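Local coordinates for protein aminoglycoside N(6')acetyltransferase (Legionella pneumophila subsp. pneumophila, PDB 3F5B) that probably transfers an acyl group, most likely an acetyl group to an aminoglycoside, as a GNAT-fold acetyltransferase, at residues A[111-114]-A[115-119]; A[138-141]-A[142-146]. All blocks are in the same frame, centred on the assembly; numbering follows the deposited sequence.

Contact 1 (A[111-114]-A[115-119])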
loop_
_atom_site.group_PDB
_atom_site.type_symbol
_atom_site.label_atom_id
_atom_site.label_comp_id
_atom_site.label_asym_id
_atom_site.label_seq_id
_atom_site.Cartn_x
_atom_site.Cartn_y
_atom_site.Cartn_z
ATOM N N LEU A 111 -10.246 6.249 -8.573
ATOM C CA LEU A 111 -10.240 6.436 -7.123
ATOM C C LEU A 111 -9.004 5.814 -6.435
ATOM O O LEU A 111 -8.448 6.401 -5.495
ATOM C CB LEU A 111 -11.501 5.832 -6.512
ATOM C CG LEU A 111 -11.739 6.175 -5.036
ATOM C CD1 LEU A 111 -13.240 6.188 -4.695
ATOM C CD2 LEU A 111 -10.985 5.189 -4.118
ATOM N N SER A 112 -8.618 4.612 -6.864
ATOM C CA SER A 112 -7.452 3.936 -6.273
ATOM C C SER A 112 -6.172 4.731 -6.541
ATOM O O SER A 112 -5.337 4.864 -5.661
ATOM C CB SER A 112 -7.301 2.524 -6.826
ATOM O OG SER A 112 -8.425 1.744 -6.448
ATOM N N VAL A 113 -6.042 5.283 -7.752
ATOM C CA VAL A 113 -4.888 6.075 -8.112
ATOM C C VAL A 113 -4.863 7.328 -7.231
ATOM O O VAL A 113 -3.820 7.716 -6.690
ATOM C CB VAL A 113 -4.872 6.427 -9.634
ATOM C CG1 VAL A 113 -3.774 7.451 -9.939
ATOM C CG2 VAL A 113 -4.647 5.149 -10.469
ATOM N N GLN A 114 -6.017 7.953 -7.062
ATOM C CA GLN A 114 -6.063 9.150 -6.260
ATOM C C GLN A 114 -5.669 8.797 -4.825
ATOM O O GLN A 114 -4.936 9.522 -4.186
ATOM C CB GLN A 114 -7.454 9.776 -6.288
ATOM C CG GLN A 114 -7.538 11.090 -5.479
ATOM C CD GLN A 114 -8.911 11.731 -5.539
ATOM O OE1 GLN A 114 -9.712 11.402 -6.414
ATOM N NE2 GLN A 114 -9.191 12.658 -4.611
HETATM N N MSE A 115 -6.186 7.700 -4.312
HETATM C CA MSE A 115 -5.849 7.320 -2.924
HETATM C C MSE A 115 -4.355 7.052 -2.764
HETATM O O MSE A 115 -3.733 7.488 -1.766
HETATM C CB MSE A 115 -6.653 6.110 -2.459
HETATM C CG MSE A 115 -6.547 5.863 -0.929
HETATM SE SE MSE A 115 -6.575 3.947 -0.557
HETATM C CE MSE A 115 -4.940 3.518 -1.451
ATOM N N ILE A 116 -3.790 6.317 -3.730
ATOM C CA ILE A 116 -2.358 6.049 -3.715
ATOM C C ILE A 116 -1.581 7.368 -3.673
ATOM O O ILE A 116 -0.710 7.555 -2.807
ATOM C CB ILE A 116 -1.914 5.186 -4.949
ATOM C CG1 ILE A 116 -2.436 3.742 -4.822
ATOM C CG2 ILE A 116 -0.384 5.274 -5.141
ATOM C CD1 ILE A 116 -2.378 2.926 -6.107
ATOM N N HIS A 117 -1.903 8.285 -4.587
ATOM C CA HIS A 117 -1.191 9.561 -4.644
ATOM C C HIS A 117 -1.356 10.384 -3.375
ATOM O O HIS A 117 -0.373 10.932 -2.842
ATOM C CB HIS A 117 -1.585 10.396 -5.848
ATOM C CG HIS A 117 -1.131 9.815 -7.153
ATOM N ND1 HIS A 117 -1.538 10.322 -8.363
ATOM C CD2 HIS A 117 -0.338 8.752 -7.434
ATOM C CE1 HIS A 117 -1.002 9.609 -9.339
ATOM N NE2 HIS A 117 -0.258 8.658 -8.802
ATOM N N GLU A 118 -2.578 10.452 -2.870
ATOM C CA GLU A 118 -2.788 11.209 -1.623
ATOM C C GLU A 118 -2.085 10.578 -0.420
ATOM O O GLU A 118 -1.594 11.276 0.466
ATOM C CB GLU A 118 -4.282 11.366 -1.351
ATOM C CG GLU A 118 -4.985 12.315 -2.350
ATOM C CD GLU A 118 -6.440 12.566 -1.956
ATOM O OE1 GLU A 118 -6.847 11.997 -0.930
ATOM O OE2 GLU A 118 -7.177 13.313 -2.659
ATOM N N PHE A 119 -2.040 9.257 -0.361
ATOM C CA PHE A 119 -1.327 8.594 0.741
ATOM C C PHE A 119 0.171 8.914 0.721
ATOM O O PHE A 119 0.759 9.312 1.751
ATOM C CB PHE A 119 -1.569 7.102 0.691
ATOM C CG PHE A 119 -0.836 6.314 1.753
ATOM C CD1 PHE A 119 -1.162 6.447 3.111
ATOM C CD2 PHE A 119 0.168 5.427 1.390
ATOM C CE1 PHE A 119 -0.479 5.701 4.095
ATOM C CE2 PHE A 119 0.859 4.669 2.375
ATOM C CZ PHE A 119 0.531 4.808 3.717
#
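M115 N reaches back one turn to L111 O, and the same i to i+4 pattern carries the helix through the next three residues. The side chain of M115, a selenomethionine, packs on I101 of strand 94-101 and on F15 and F17 of strand 15-19. I116 N bonds to S112 O, while I116 CG1, turned beside its own backbone N (chi1 -70°), lies 3.2 Å from that same S112 O. S112 OG is held separately, by G108 O. Helix 109-123 is the crossover helix of a right-handed beta-alpha-beta unit between strands 94-101 and 129-132, the part of the GNAT fold that follows its central strand; I116 meets L99 of the first strand. H117 N closes on V113 O, which also sits 3.4 Å above one face of the H117 ring, offset toward the rim. V113 CG1 lies over the ring face as a CH-pi contact, 3.9 Å from the centroid. The far nitrogen, H117 NE2, bonds to A148 O of helix 139-148. E118 N donates to Q114 O, and the two side chains run alongside each other: Q114 NE2 donates to E118 OE2 at 2.9 Å and 178°. The acceptor lies in the amide plane, but the donor approaches from above the carboxylate, 48° out of its plane. OE2 and OE1 of E118 also receive R14 N and F15 N, which should restrain the carboxylate's rotation.

Contact 2 (A[138-141]-A[142-146]). With CHX (cyclohexane), chain D; EDO (1,2-ethanediol), chain I.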
loop_
_atom_site.group_PDB
_atom_site.type_symbol
_atom_site.label_atom_id
_atom_site.label_comp_id
_atom_site.label_asym_id
_atom_site.label_seq_id
_atom_site.Cartn_x
_atom_site.Cartn_y
_atom_site.Cartn_z
ATOM N N ASN A 138 -2.377 -10.773 -10.934
ATOM C CA ASN A 138 -3.301 -9.768 -10.424
ATOM C C ASN A 138 -3.302 -8.603 -11.417
ATOM O O ASN A 138 -2.729 -7.551 -11.158
ATOM C CB ASN A 138 -2.877 -9.330 -8.996
ATOM C CG ASN A 138 -3.895 -8.435 -8.304
ATOM O OD1 ASN A 138 -4.874 -7.985 -8.902
ATOM N ND2 ASN A 138 -3.656 -8.171 -7.030
ATOM N N GLU A 139 -3.904 -8.833 -12.589
ATOM C CA GLU A 139 -3.855 -7.884 -13.697
ATOM C C GLU A 139 -4.444 -6.505 -13.388
ATOM O O GLU A 139 -3.922 -5.481 -13.845
ATOM C CB GLU A 139 -4.498 -8.513 -14.956
ATOM C CG GLU A 139 -3.878 -9.886 -15.306
ATOM C CD GLU A 139 -4.386 -10.511 -16.606
ATOM O OE1 GLU A 139 -5.135 -9.869 -17.376
ATOM O OE2 GLU A 139 -4.019 -11.678 -16.859
ATOM N N ARG A 140 -5.516 -6.453 -12.601
ATOM C CA ARG A 140 -6.111 -5.159 -12.244
ATOM C C ARG A 140 -5.198 -4.285 -11.382
ATOM O O ARG A 140 -5.111 -3.065 -11.592
ATOM C CB ARG A 140 -7.428 -5.357 -11.513
ATOM C CG ARG A 140 -8.309 -4.118 -11.519
ATOM C CD ARG A 140 -9.621 -4.418 -10.812
ATOM N NE ARG A 140 -10.608 -3.338 -10.949
ATOM C CZ ARG A 140 -10.670 -2.290 -10.130
ATOM N NH1 ARG A 140 -11.607 -1.352 -10.312
ATOM N NH2 ARG A 140 -9.790 -2.194 -9.120
ATOM N N ALA A 141 -4.568 -4.900 -10.380
ATOM C CA ALA A 141 -3.610 -4.184 -9.525
ATOM C C ALA A 141 -2.442 -3.625 -10.347
ATOM O O ALA A 141 -2.094 -2.446 -10.228
ATOM C CB ALA A 141 -3.104 -5.113 -8.414
ATOM N N VAL A 142 -1.871 -4.466 -11.224
ATOM C CA VAL A 142 -0.745 -4.055 -12.058
ATOM C C VAL A 142 -1.165 -2.825 -12.867
ATOM O O VAL A 142 -0.409 -1.849 -13.006
ATOM C CB VAL A 142 -0.315 -5.219 -13.029
ATOM C CG1 VAL A 142 0.581 -4.733 -14.165
ATOM C CG2 VAL A 142 0.330 -6.383 -12.259
ATOM N N HIS A 143 -2.371 -2.901 -13.428
ATOM C CA HIS A 143 -2.921 -1.824 -14.246
ATOM C C HIS A 143 -3.117 -0.515 -13.454
ATOM O O HIS A 143 -2.700 0.574 -13.879
ATOM C CB HIS A 143 -4.249 -2.263 -14.872
ATOM C CG HIS A 143 -4.880 -1.199 -15.707
ATOM N ND1 HIS A 143 -4.541 -0.999 -17.027
ATOM C CD2 HIS A 143 -5.780 -0.237 -15.399
ATOM C CE1 HIS A 143 -5.236 0.017 -17.507
ATOM N NE2 HIS A 143 -5.991 0.498 -16.540
ATOM N N VAL A 144 -3.768 -0.623 -12.310
ATOM C CA VAL A 144 -3.901 0.548 -11.414
ATOM C C VAL A 144 -2.540 1.118 -11.019
ATOM O O VAL A 144 -2.331 2.322 -11.064
ATOM C CB VAL A 144 -4.710 0.173 -10.156
ATOM C CG1 VAL A 144 -4.583 1.229 -9.087
ATOM C CG2 VAL A 144 -6.178 -0.140 -10.535
ATOM N N TYR A 145 -1.591 0.276 -10.633
ATOM C CA TYR A 145 -0.305 0.844 -10.186
ATOM C C TYR A 145 0.390 1.524 -11.353
ATOM O O TYR A 145 0.971 2.592 -11.189
ATOM C CB TYR A 145 0.608 -0.216 -9.550
ATOM C CG TYR A 145 -0.048 -0.930 -8.394
ATOM C CD1 TYR A 145 -1.084 -0.327 -7.679
ATOM C CD2 TYR A 145 0.353 -2.203 -8.028
ATOM C CE1 TYR A 145 -1.698 -0.966 -6.628
ATOM C CE2 TYR A 145 -0.257 -2.855 -6.956
ATOM C CZ TYR A 145 -1.279 -2.228 -6.277
ATOM O OH TYR A 145 -1.892 -2.844 -5.232
ATOM N N LYS A 146 0.324 0.924 -12.549
ATOM C CA LYS A 146 0.881 1.596 -13.727
ATOM C C LYS A 146 0.211 2.963 -13.955
ATOM O O LYS A 146 0.893 3.941 -14.286
ATOM C CB LYS A 146 0.774 0.741 -15.005
ATOM C CG LYS A 146 1.818 -0.379 -15.096
ATOM C CD LYS A 146 2.011 -0.870 -16.525
ATOM C CE LYS A 146 1.126 -2.039 -16.805
ATOM N NZ LYS A 146 1.478 -2.607 -18.126
HETATM C C1 CHX D . -1.728 -7.360 -3.017
HETATM C C2 CHX D . -2.172 -6.124 -2.229
HETATM C C3 CHX D . -0.982 -5.222 -1.878
HETATM C C4 CHX D . -0.345 -4.623 -3.138
HETATM C C5 CHX D . -0.437 -5.558 -4.359
HETATM C C6 CHX D . -0.584 -7.050 -4.003
HETATM C C1 EDO I . -6.060 -2.901 -7.634
HETATM O O1 EDO I . -7.263 -3.564 -8.084
HETATM C C2 EDO I . -6.138 -2.602 -6.139
HETATM O O2 EDO I . -4.928 -2.978 -5.454
#
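Y145 stands over the preceding turn of its helix, its ring covering A141 O. From CB, 3.6 Å from A141 O, the side chain turns beside its own backbone N (chi1 -56°), which brings CG to 3.1 Å from that oxygen. A141 O thus lies above one ring face, offset toward the rim, while also accepting the backbone bond from Y145 N at 2.8 Å. Farther out, CE2 rests against A141 CB at 3.9 Å and has C5 of the bound cyclohexane at the ring edge, in plane. The tip, Y145 OH, comes within 3.2 Å of cyclohexane C4 and receives a weak hydrogen bond from O2 of an ethanediol. Residues 139-146 make up most of helix 139-148, which in the GNAT fold follows strand 129-132; N138 is its N-cap, with OD1 accepting a weak bond from A141 N. The ethanediol, probably from the crystallisation liquor, bridges R140 and Y145, five residues apart: its other hydroxyl, O1, takes R140 NH2 at 3.1 Å, at the guanidinium edge and in its plane. R140 reaches it with an extended chain, CG to NE, and its NH1 is bonded to I107 O. Between the two hydroxyls, ethanediol C1 packs on A141 CA at 3.4 Å.

Contacts 1 and 2 lie on successive helices, 109-123 and 139-148, with strand 129-132 between them in the chain; their centres are about 13 Å apart. The helices meet through van der Waals packing: S112 CB lies against V144 CG1 at 3.8 Å, the methyl V113 CG2 against the carbonyl oxygen V144 O at 3.7 Å, and I116 CD1 against Y145 CD1 at 3.8 Å. The last pair ties contact 1 to the cyclohexane pocket, since Y145 lines it together with D98, L99, F100, I132 and P134. Placed behind both Y145 and L99, I116 backs two pocket residues from the second shell.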